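Local coordinates for putative NADH dehydrogenase/NAD(P)H nitroreductase (Parabacteroides distasonis, PDB 3M5K), which binds flavin mononucleotide and is probably an FMN-dependent oxidoreductase of the nitroreductase family, at residues T56-K59 and A60-M64; C84-T87 and I88-S91; Y122-P125 and D126-E129. All coordinates share one frame; numbering follows the deposited sequence.

Contact 1 (T56-K59 and A60-M64); sequences TDRK and ALDTM
Arg58 and Asp62, one turn apart on helix 58-67, form a side-on salt bridge in which two of the guanidinium nitrogens close on a single carboxylate oxygen: Arg58 NH2 lies 2.9 Å and Arg58 NE 3.0 Å from Asp62 OD1. Asp62 OD1 sits close to the guanidinium plane, but both donors reach it from the same face of the carboxylate, well above its plane, and the two flat groups are turned 34° against each other. Asp62 OD2 takes a weak bond from Arg58 NE. Bends at chi2 and chi3 (73° and -92°) bring the chain round so that NE and NH2 face Asp62. NH1 donates to the backbone oxygen of Thr77.

At the start of the helix Asp57 is the N-cap. Its OD2 accepts from Ala60 N at 3.0 Å, met from above the carboxylate plane, while Asp57 O receives Leu61 N in the first turn. Lys59 O takes two donors from Thr63, the amide N on one face of the carbonyl plane and OG1, 2.8 Å away, on the other. A water then links Thr63 OG1 to Lys59 NZ.

Packing lies outside these polar contacts. Leu61 CD1 comes over one face of the Arg58 guanidinium, 3.9 Å from NH1, and Leu61 also meets Val55 and Leu74. Ala60 CB rests 3.6 Å from Asp57 OD2 and touches Val55 on strand 50-55. Just before the cap, Thr56 N and Asp57 N both bond to Asn170 OD1 of the second subunit.

The Asp57 carboxylate at the N-terminal end of helix 58-67 is probably favoured by the helix dipole, and Arg58 and Asp62 are likely to offset each other's charge along the first turn.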
ATOM      1  N   THR A  56      -2.422 -18.801 -13.920  1.00 21.69           N
ATOM      2  CA  THR A  56      -3.475 -19.108 -14.886  1.00 22.96           C
ATOM      3  C   THR A  56      -3.864 -20.609 -14.887  1.00 23.92           C
ATOM      4  O   THR A  56      -4.864 -20.955 -15.455  1.00 26.41           O
ATOM      5  CB  THR A  56      -3.055 -18.668 -16.306  1.00 23.78           C
ATOM      6  OG1 THR A  56      -1.768 -19.245 -16.620  1.00 24.46           O
ATOM      7  CG2 THR A  56      -3.022 -17.108 -16.437  1.00 23.48           C
ATOM      8  N   ASP A  57      -3.092 -21.481 -14.234  1.00 24.79           N
ATOM      9  CA  ASP A  57      -3.369 -22.910 -14.215  1.00 22.68           C
ATOM     10  C   ASP A  57      -4.691 -23.205 -13.469  1.00 25.93           C
ATOM     11  O   ASP A  57      -4.833 -22.927 -12.273  1.00 21.75           O
ATOM     12  CB  ASP A  57      -2.222 -23.667 -13.544  1.00 24.85           C
ATOM     13  CG  ASP A  57      -2.444 -25.193 -13.524  1.00 27.20           C
ATOM     14  OD1 ASP A  57      -2.422 -25.760 -14.615  1.00 28.84           O
ATOM     15  OD2 ASP A  57      -2.590 -25.797 -12.445  1.00 31.24           O
ATOM     16  N   ARG A  58      -5.645 -23.775 -14.196  1.00 26.44           N
ATOM     17  CA  ARG A  58      -6.979 -24.085 -13.662  1.00 23.77           C
ATOM     18  C   ARG A  58      -6.957 -24.939 -12.406  1.00 23.23           C
ATOM     19  O   ARG A  58      -7.635 -24.640 -11.422  1.00 23.20           O
ATOM     20  CB  ARG A  58      -7.788 -24.782 -14.772  1.00 26.42           C
ATOM     21  CG  ARG A  58      -9.247 -25.070 -14.435  1.00 27.19           C
ATOM     22  CD  ARG A  58     -10.031 -23.809 -14.444  1.00 26.32           C
ATOM     23  NE  ARG A  58     -10.091 -23.175 -13.134  1.00 26.02           N
ATOM     24  CZ  ARG A  58     -10.149 -21.857 -12.939  1.00 23.55           C
ATOM     25  NH1 ARG A  58     -10.085 -21.003 -13.954  1.00 26.94           N
ATOM     26  NH2 ARG A  58     -10.268 -21.388 -11.723  1.00 25.73           N
ATOM     27  N   LYS A  59      -6.156 -26.003 -12.423  1.00 24.36           N
ATOM     28  CA  LYS A  59      -6.049 -26.888 -11.278  1.00 25.67           C
ATOM     29  C   LYS A  59      -5.538 -26.123 -10.031  1.00 25.88           C
ATOM     30  O   LYS A  59      -6.087 -26.276  -8.940  1.00 25.72           O
ATOM     31  CB  LYS A  59      -5.177 -28.104 -11.624  1.00 28.54           C
ATOM     32  CG  LYS A  59      -5.094 -29.131 -10.542  1.00 32.02           C
ATOM     33  CD  LYS A  59      -6.366 -29.953 -10.446  1.00 36.92           C
ATOM     34  CE  LYS A  59      -6.262 -30.968  -9.302  1.00 37.14           C
ATOM     35  NZ  LYS A  59      -7.576 -31.540  -8.927  1.00 37.35           N
ATOM     36  N   ALA A  60      -4.491 -25.303 -10.196  1.00 26.01           N
ATOM     37  CA  ALA A  60      -3.941 -24.559  -9.046  1.00 24.67           C
ATOM     38  C   ALA A  60      -4.967 -23.557  -8.507  1.00 19.68           C
ATOM     39  O   ALA A  60      -5.145 -23.412  -7.289  1.00 22.58           O
ATOM     40  CB  ALA A  60      -2.596 -23.848  -9.427  1.00 25.10           C
ATOM     41  N   LEU A  61      -5.652 -22.871  -9.410  1.00 20.70           N
ATOM     42  CA  LEU A  61      -6.639 -21.862  -9.018  1.00 20.15           C
ATOM     43  C   LEU A  61      -7.786 -22.505  -8.248  1.00 23.40           C
ATOM     44  O   LEU A  61      -8.202 -22.025  -7.169  1.00 21.55           O
ATOM     45  CB  LEU A  61      -7.172 -21.089 -10.217  1.00 22.09           C
ATOM     46  CG  LEU A  61      -6.276 -20.062 -10.928  1.00 19.93           C
ATOM     47  CD1 LEU A  61      -6.891 -19.623 -12.277  1.00 22.44           C
ATOM     48  CD2 LEU A  61      -5.945 -18.863  -9.984  1.00 23.19           C
ATOM     49  N   ASP A  62      -8.267 -23.621  -8.783  1.00 23.71           N
ATOM     50  CA  ASP A  62      -9.349 -24.365  -8.122  1.00 23.77           C
ATOM     51  C   ASP A  62      -8.936 -24.979  -6.774  1.00 23.50           C
ATOM     52  O   ASP A  62      -9.720 -24.972  -5.866  1.00 23.04           O
ATOM     53  CB  ASP A  62      -9.849 -25.482  -9.037  1.00 25.34           C
ATOM     54  CG  ASP A  62     -10.602 -24.975 -10.251  1.00 26.21           C
ATOM     55  OD1 ASP A  62     -10.984 -23.804 -10.315  1.00 28.96           O
ATOM     56  OD2 ASP A  62     -10.802 -25.807 -11.174  1.00 30.23           O
ATOM     57  N   THR A  63      -7.705 -25.499  -6.665  1.00 22.99           N
ATOM     58  CA  THR A  63      -7.224 -26.111  -5.441  1.00 24.16           C
ATOM     59  C   THR A  63      -7.083 -25.033  -4.350  1.00 24.61           C
ATOM     60  O   THR A  63      -7.504 -25.225  -3.214  1.00 23.85           O
ATOM     61  CB  THR A  63      -5.913 -26.895  -5.659  1.00 26.89           C
ATOM     62  OG1 THR A  63      -6.130 -27.927  -6.624  1.00 25.02           O
ATOM     63  CG2 THR A  63      -5.369 -27.492  -4.315  1.00 23.76           C
HETATM   64  N   MSE A  64      -6.516 -23.884  -4.711  1.00 22.22           N
HETATM   65  CA  MSE A  64      -6.474 -22.755  -3.780  1.00 23.07           C
HETATM   66  C   MSE A  64      -7.858 -22.272  -3.341  1.00 22.77           C
HETATM   67  O   MSE A  64      -8.096 -22.114  -2.147  1.00 22.91           O
HETATM   68  CB  MSE A  64      -5.619 -21.627  -4.369  1.00 21.28           C
HETATM   69  CG  MSE A  64      -4.131 -22.024  -4.396  1.00 22.89           C
HETATM   70 SE   MSE A  64      -3.039 -20.411  -4.888  0.75 25.17          SE
HETATM   71  CE  MSE A  64      -3.653 -20.279  -6.664  1.00 19.55           C
TER
HETATM   72  O   HOH W   1      -8.725 -28.933  -8.040  1.00 48.72           O

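Contact 2 (C84-T87 and I88-S91); sequences CGDT and IKSS
The Asp86 carboxylate is the flat group here, and two consecutive amides converge on one of its oxygens. Ile88 N approaches Asp86 OD1 nearly in line with the C-O bond, 2.9 Å away, although its own N-H is bent to 131°. Lys89 N reaches the same atom from far above the carboxylate plane, at 3.2 Å and with a straighter N-H (156°). The aliphatic part of Lys89 runs past the other oxygen: Lys89 CG is 3.7 Å from Asp86 OD2, with CD and CE following at similar range. The two side chains cross at about a right angle, and the extended lysine carries NZ on to 4.7 Å from OD2, close enough that the opposite charges probably attract, though they do not touch.

With chi1 at -177° the Asp86 carboxylate swings beside its own carbonyl carbon, over the amides that follow, making an Asx turn where strand 79-86 of the antiparallel sheet gives way to the loop before helix 94-111. The backbone closes the bend with Ser90 N bonded to Asp86 O at 3.2 Å.

Around this turn, Ile88 CB sits 3.4 Å from Asp86 OD1, and Ser91 CB touches Thr87 O. The hydroxyl of Thr87 bonds to His140 O, beside strand 141-150. Ser90 packs against Pro49 of its own chain, and Lys89 on Gln166 of the second subunit.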
ATOM      1  N   CYS A  84       4.288 -11.741  -3.248  1.00 15.38           N
ATOM      2  CA  CYS A  84       5.137 -12.375  -2.256  1.00 17.01           C
ATOM      3  C   CYS A  84       6.280 -11.459  -1.824  1.00 16.38           C
ATOM      4  O   CYS A  84       6.688 -10.574  -2.581  1.00 18.07           O
ATOM      5  CB  CYS A  84       5.750 -13.659  -2.818  1.00 17.64           C
ATOM      6  SG  CYS A  84       4.559 -14.883  -3.434  1.00 18.57           S
ATOM      7  N   GLY A  85       6.801 -11.695  -0.623  1.00 17.13           N
ATOM      8  CA  GLY A  85       7.981 -11.001  -0.178  1.00 16.79           C
ATOM      9  C   GLY A  85       9.119 -11.946   0.078  1.00 19.07           C
ATOM     10  O   GLY A  85       8.928 -13.118   0.481  1.00 18.38           O
ATOM     11  N   ASP A  86      10.310 -11.483  -0.275  1.00 18.06           N
ATOM     12  CA  ASP A  86      11.515 -12.230   0.005  1.00 19.40           C
ATOM     13  C   ASP A  86      12.034 -11.818   1.391  1.00 18.10           C
ATOM     14  O   ASP A  86      12.552 -10.708   1.602  1.00 20.80           O
ATOM     15  CB  ASP A  86      12.556 -12.014  -1.111  1.00 20.16           C
ATOM     16  CG  ASP A  86      13.825 -12.841  -0.914  1.00 24.77           C
ATOM     17  OD1 ASP A  86      14.198 -13.101   0.233  1.00 23.98           O
ATOM     18  OD2 ASP A  86      14.470 -13.193  -1.923  1.00 23.85           O
ATOM     19  N   THR A  87      11.946 -12.744   2.328  1.00 17.47           N
ATOM     20  CA  THR A  87      12.219 -12.457   3.746  1.00 18.47           C
ATOM     21  C   THR A  87      13.722 -12.429   4.030  1.00 20.77           C
ATOM     22  O   THR A  87      14.133 -11.954   5.085  1.00 27.44           O
ATOM     23  CB  THR A  87      11.537 -13.477   4.674  1.00 16.66           C
ATOM     24  OG1 THR A  87      12.053 -14.775   4.372  1.00 19.81           O
ATOM     25  CG2 THR A  87       9.997 -13.463   4.455  1.00 18.88           C
ATOM     26  N   ILE A  88      14.539 -12.927   3.111  1.00 21.73           N
ATOM     27  CA  ILE A  88      15.989 -12.711   3.195  1.00 21.10           C
ATOM     28  C   ILE A  88      16.376 -11.265   2.774  1.00 20.30           C
ATOM     29  O   ILE A  88      17.217 -10.656   3.413  1.00 20.33           O
ATOM     30  CB  ILE A  88      16.754 -13.724   2.340  1.00 21.96           C
ATOM     31  CG1 ILE A  88      16.637 -15.109   2.940  1.00 24.83           C
ATOM     32  CG2 ILE A  88      18.244 -13.387   2.206  1.00 23.76           C
ATOM     33  CD1 ILE A  88      17.172 -16.225   1.954  1.00 24.30           C
ATOM     34  N   LYS A  89      15.763 -10.741   1.721  1.00 17.72           N
ATOM     35  CA  LYS A  89      16.069  -9.400   1.209  1.00 19.96           C
ATOM     36  C   LYS A  89      15.610  -8.333   2.188  1.00 20.38           C
ATOM     37  O   LYS A  89      16.279  -7.329   2.358  1.00 20.87           O
ATOM     38  CB  LYS A  89      15.435  -9.176  -0.149  1.00 19.87           C
ATOM     39  CG  LYS A  89      16.108  -9.952  -1.316  1.00 22.14           C
ATOM     40  CD  LYS A  89      15.482  -9.605  -2.620  1.00 22.19           C
ATOM     41  CE  LYS A  89      16.124 -10.313  -3.818  1.00 24.95           C
ATOM     42  NZ  LYS A  89      15.461  -9.858  -5.095  1.00 27.49           N
ATOM     43  N   SER A  90      14.473  -8.538   2.838  1.00 18.09           N
ATOM     44  CA  SER A  90      13.952  -7.523   3.778  1.00 19.06           C
ATOM     45  C   SER A  90      13.123  -8.135   4.886  1.00 18.67           C
ATOM     46  O   SER A  90      11.899  -8.119   4.833  1.00 17.97           O
ATOM     47  CB  SER A  90      13.163  -6.492   2.974  1.00 21.66           C
ATOM     48  OG  SER A  90      12.711  -5.421   3.776  1.00 23.06           O
ATOM     49  N   SER A  91      13.781  -8.676   5.913  1.00 19.93           N
ATOM     50  CA  SER A  91      13.035  -9.422   6.915  1.00 20.47           C
ATOM     51  C   SER A  91      12.126  -8.525   7.758  1.00 20.80           C
ATOM     52  O   SER A  91      11.101  -8.987   8.231  1.00 18.30           O
ATOM     53  CB  SER A  91      13.945 -10.250   7.813  1.00 23.37           C
ATOM     54  OG  SER A  91      14.690  -9.403   8.606  1.00 29.17           O
TER

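Contact 3 (Y122-P125 and D126-E129); sequences YPYP and DRIE
Arg127 lays its whole length along Tyr124, the two side chains pointing the same way. From the first turn of helix 125-135, Arg127 CB starts 3.7 Å from Tyr124 O, and CG follows beside Tyr124 CB. Chi1 of -52° sets CG next to the backbone N, and the chain then runs extended to NE. Arg127 CD comes in above the ring plane, 4.0 Å from Tyr124 CD2. NE is 3.6 Å from Tyr124 CD2, and CZ, equally near that carbon, stands over the ring face. NH2 ends above the rim, 3.8 Å from Tyr124 CE2. The guanidinium thus lies flat on the tyrosine, planes 11° apart and centres 4.0 Å apart, an offset stack that is also a cation-pi contact.

Tyr124 is the N-cap residue. Its carbonyl accepts from Ile128 N at 2.9 Å in a nearly straight bond (170°), while Pro125 O accepts from Glu129 N, a less straight bond that comes from above its carbonyl plane. Ile128 covers that first carbonyl with its CG1, 3.3 Å from Tyr124 O, and reaches CD1 towards the Pro123 backbone. Ahead of the cap, a cis peptide precedes Pro123, whose CB lies over the centre of one face of the Tyr122 ring.

The tip of Arg127 is held by more than the ring: NH1 bonds to Ala120 O and weakly to O4 of the FMN, while NH2 and Tyr124 OH each bond an unidentified ligand. An alanine in place of Arg127 would probably leave the Tyr124 face without its stacked mate, Ala120 O without this donor and the flavin without its weak one.

Lying flat on the ring leaves NH1 and NH2 to these bonds, an arrangement that probably keeps a cationic group beside the flavin O4, consistent with its place in the FMN pocket.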
ATOM      1  N   TYR A 122      -0.679 -14.412   4.238  1.00 19.15           N
ATOM      2  CA  TYR A 122      -0.057 -13.922   5.442  1.00 19.38           C
ATOM      3  C   TYR A 122      -1.057 -13.007   6.186  1.00 16.78           C
ATOM      4  O   TYR A 122      -1.788 -12.231   5.534  1.00 19.61           O
ATOM      5  CB  TYR A 122       1.228 -13.125   5.072  1.00 18.74           C
ATOM      6  CG  TYR A 122       1.916 -12.432   6.235  1.00 17.26           C
ATOM      7  CD1 TYR A 122       2.971 -13.043   6.907  1.00 17.81           C
ATOM      8  CD2 TYR A 122       1.555 -11.138   6.620  1.00 18.04           C
ATOM      9  CE1 TYR A 122       3.643 -12.393   7.954  1.00 17.89           C
ATOM     10  CE2 TYR A 122       2.201 -10.498   7.632  1.00 18.60           C
ATOM     11  CZ  TYR A 122       3.241 -11.119   8.309  1.00 18.90           C
ATOM     12  OH  TYR A 122       3.868 -10.459   9.347  1.00 21.29           O
ATOM     13  N   PRO A 123      -1.090 -13.085   7.534  1.00 16.72           N
ATOM     14  CA  PRO A 123      -0.250 -13.856   8.466  1.00 16.69           C
ATOM     15  C   PRO A 123      -0.814 -15.228   8.897  1.00 18.22           C
ATOM     16  O   PRO A 123      -0.363 -15.776   9.916  1.00 20.49           O
ATOM     17  CB  PRO A 123      -0.205 -12.942   9.697  1.00 18.97           C
ATOM     18  CG  PRO A 123      -1.576 -12.374   9.716  1.00 18.62           C
ATOM     19  CD  PRO A 123      -2.005 -12.209   8.280  1.00 20.74           C
ATOM     20  N   TYR A 124      -1.747 -15.766   8.122  1.00 16.86           N
ATOM     21  CA  TYR A 124      -2.498 -16.995   8.544  1.00 17.10           C
ATOM     22  C   TYR A 124      -1.768 -18.268   8.109  1.00 18.13           C
ATOM     23  O   TYR A 124      -1.704 -18.570   6.900  1.00 16.36           O
ATOM     24  CB  TYR A 124      -3.905 -16.988   7.948  1.00 21.08           C
ATOM     25  CG  TYR A 124      -4.686 -15.781   8.299  1.00 21.52           C
ATOM     26  CD1 TYR A 124      -5.281 -15.647   9.560  1.00 23.52           C
ATOM     27  CD2 TYR A 124      -4.802 -14.716   7.406  1.00 21.41           C
ATOM     28  CE1 TYR A 124      -5.982 -14.515   9.894  1.00 25.80           C
ATOM     29  CE2 TYR A 124      -5.528 -13.574   7.743  1.00 24.08           C
ATOM     30  CZ  TYR A 124      -6.101 -13.484   8.983  1.00 28.21           C
ATOM     31  OH  TYR A 124      -6.816 -12.354   9.310  1.00 32.96           O
ATOM     32  N   PRO A 125      -1.217 -19.017   9.063  1.00 16.73           N
ATOM     33  CA  PRO A 125      -0.467 -20.214   8.650  1.00 16.73           C
ATOM     34  C   PRO A 125      -1.181 -21.239   7.776  1.00 16.20           C
ATOM     35  O   PRO A 125      -0.511 -21.897   6.973  1.00 16.54           O
ATOM     36  CB  PRO A 125      -0.028 -20.839   9.983  1.00 17.56           C
ATOM     37  CG  PRO A 125       0.032 -19.661  10.937  1.00 18.93           C
ATOM     38  CD  PRO A 125      -1.145 -18.819  10.529  1.00 17.73           C
ATOM     39  N   ASP A 126      -2.500 -21.391   7.916  1.00 16.86           N
ATOM     40  CA  ASP A 126      -3.228 -22.343   7.049  1.00 18.84           C
ATOM     41  C   ASP A 126      -3.347 -21.860   5.599  1.00 18.93           C
ATOM     42  O   ASP A 126      -3.190 -22.653   4.645  1.00 19.22           O
ATOM     43  CB  ASP A 126      -4.582 -22.717   7.629  1.00 20.06           C
ATOM     44  CG  ASP A 126      -5.486 -21.544   7.825  1.00 26.78           C
ATOM     45  OD1 ASP A 126      -5.067 -20.487   8.330  1.00 22.85           O
ATOM     46  OD2 ASP A 126      -6.649 -21.701   7.446  1.00 31.38           O
ATOM     47  N   ARG A 127      -3.492 -20.550   5.426  1.00 16.59           N
ATOM     48  CA  ARG A 127      -3.534 -19.976   4.092  1.00 16.50           C
ATOM     49  C   ARG A 127      -2.146 -20.005   3.468  1.00 15.68           C
ATOM     50  O   ARG A 127      -2.012 -20.325   2.282  1.00 15.54           O
ATOM     51  CB  ARG A 127      -4.100 -18.565   4.124  1.00 17.69           C
ATOM     52  CG  ARG A 127      -5.436 -18.436   4.845  1.00 19.39           C
ATOM     53  CD  ARG A 127      -6.100 -17.084   4.511  1.00 21.65           C
ATOM     54  NE  ARG A 127      -7.076 -16.718   5.535  1.00 28.89           N
ATOM     55  CZ  ARG A 127      -7.777 -15.579   5.578  1.00 29.99           C
ATOM     56  NH1 ARG A 127      -7.643 -14.653   4.635  1.00 28.05           N
ATOM     57  NH2 ARG A 127      -8.631 -15.365   6.588  1.00 32.95           N
ATOM     58  N   ILE A 128      -1.118 -19.685   4.261  1.00 15.03           N
ATOM     59  CA  ILE A 128       0.247 -19.731   3.786  1.00 15.78           C
ATOM     60  C   ILE A 128       0.583 -21.152   3.294  1.00 16.32           C
ATOM     61  O   ILE A 128       1.222 -21.329   2.239  1.00 17.14           O
ATOM     62  CB  ILE A 128       1.272 -19.266   4.888  1.00 15.29           C
ATOM     63  CG1 ILE A 128       1.065 -17.758   5.254  1.00 15.37           C
ATOM     64  CG2 ILE A 128       2.743 -19.575   4.460  1.00 17.05           C
ATOM     65  CD1 ILE A 128       1.683 -17.381   6.646  1.00 14.70           C
ATOM     66  N   GLU A 129       0.212 -22.168   4.094  1.00 17.62           N
ATOM     67  CA  GLU A 129       0.510 -23.562   3.716  1.00 16.03           C
ATOM     68  C   GLU A 129       0.033 -23.937   2.324  1.00 15.61           C
ATOM     69  O   GLU A 129       0.812 -24.447   1.519  1.00 16.43           O
ATOM     70  CB  GLU A 129      -0.060 -24.531   4.744  1.00 16.21           C
ATOM     71  CG  GLU A 129       0.387 -25.967   4.590  1.00 15.27           C
ATOM     72  CD  GLU A 129      -0.253 -26.704   3.449  1.00 16.54           C
ATOM     73  OE1 GLU A 129      -1.464 -26.530   3.196  1.00 18.39           O
ATOM     74  OE2 GLU A 129       0.480 -27.491   2.816  1.00 20.42           O
TER

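How the contacts relate
The three contacts follow one another along the chain without touching: contact 1 opens helix 58-67, contact 2 ends strand 79-86, and contact 3 opens helix 125-135. Contacts 1 and 2 lie farthest apart, centres 25 Å from each other; contact 3 is about 18 Å from contact 1 and 16 Å from contact 2, centre to centre. Their relation to the flavin differs. Contact 3 supplies Arg127 to the FMN pocket, the side chain of Ser90 in contact 2 is about 7 Å from a bound FMN, and contact 1 lies away from the annotated sites. All three meet the second subunit of the dimer, contact 1 through its backbone amides.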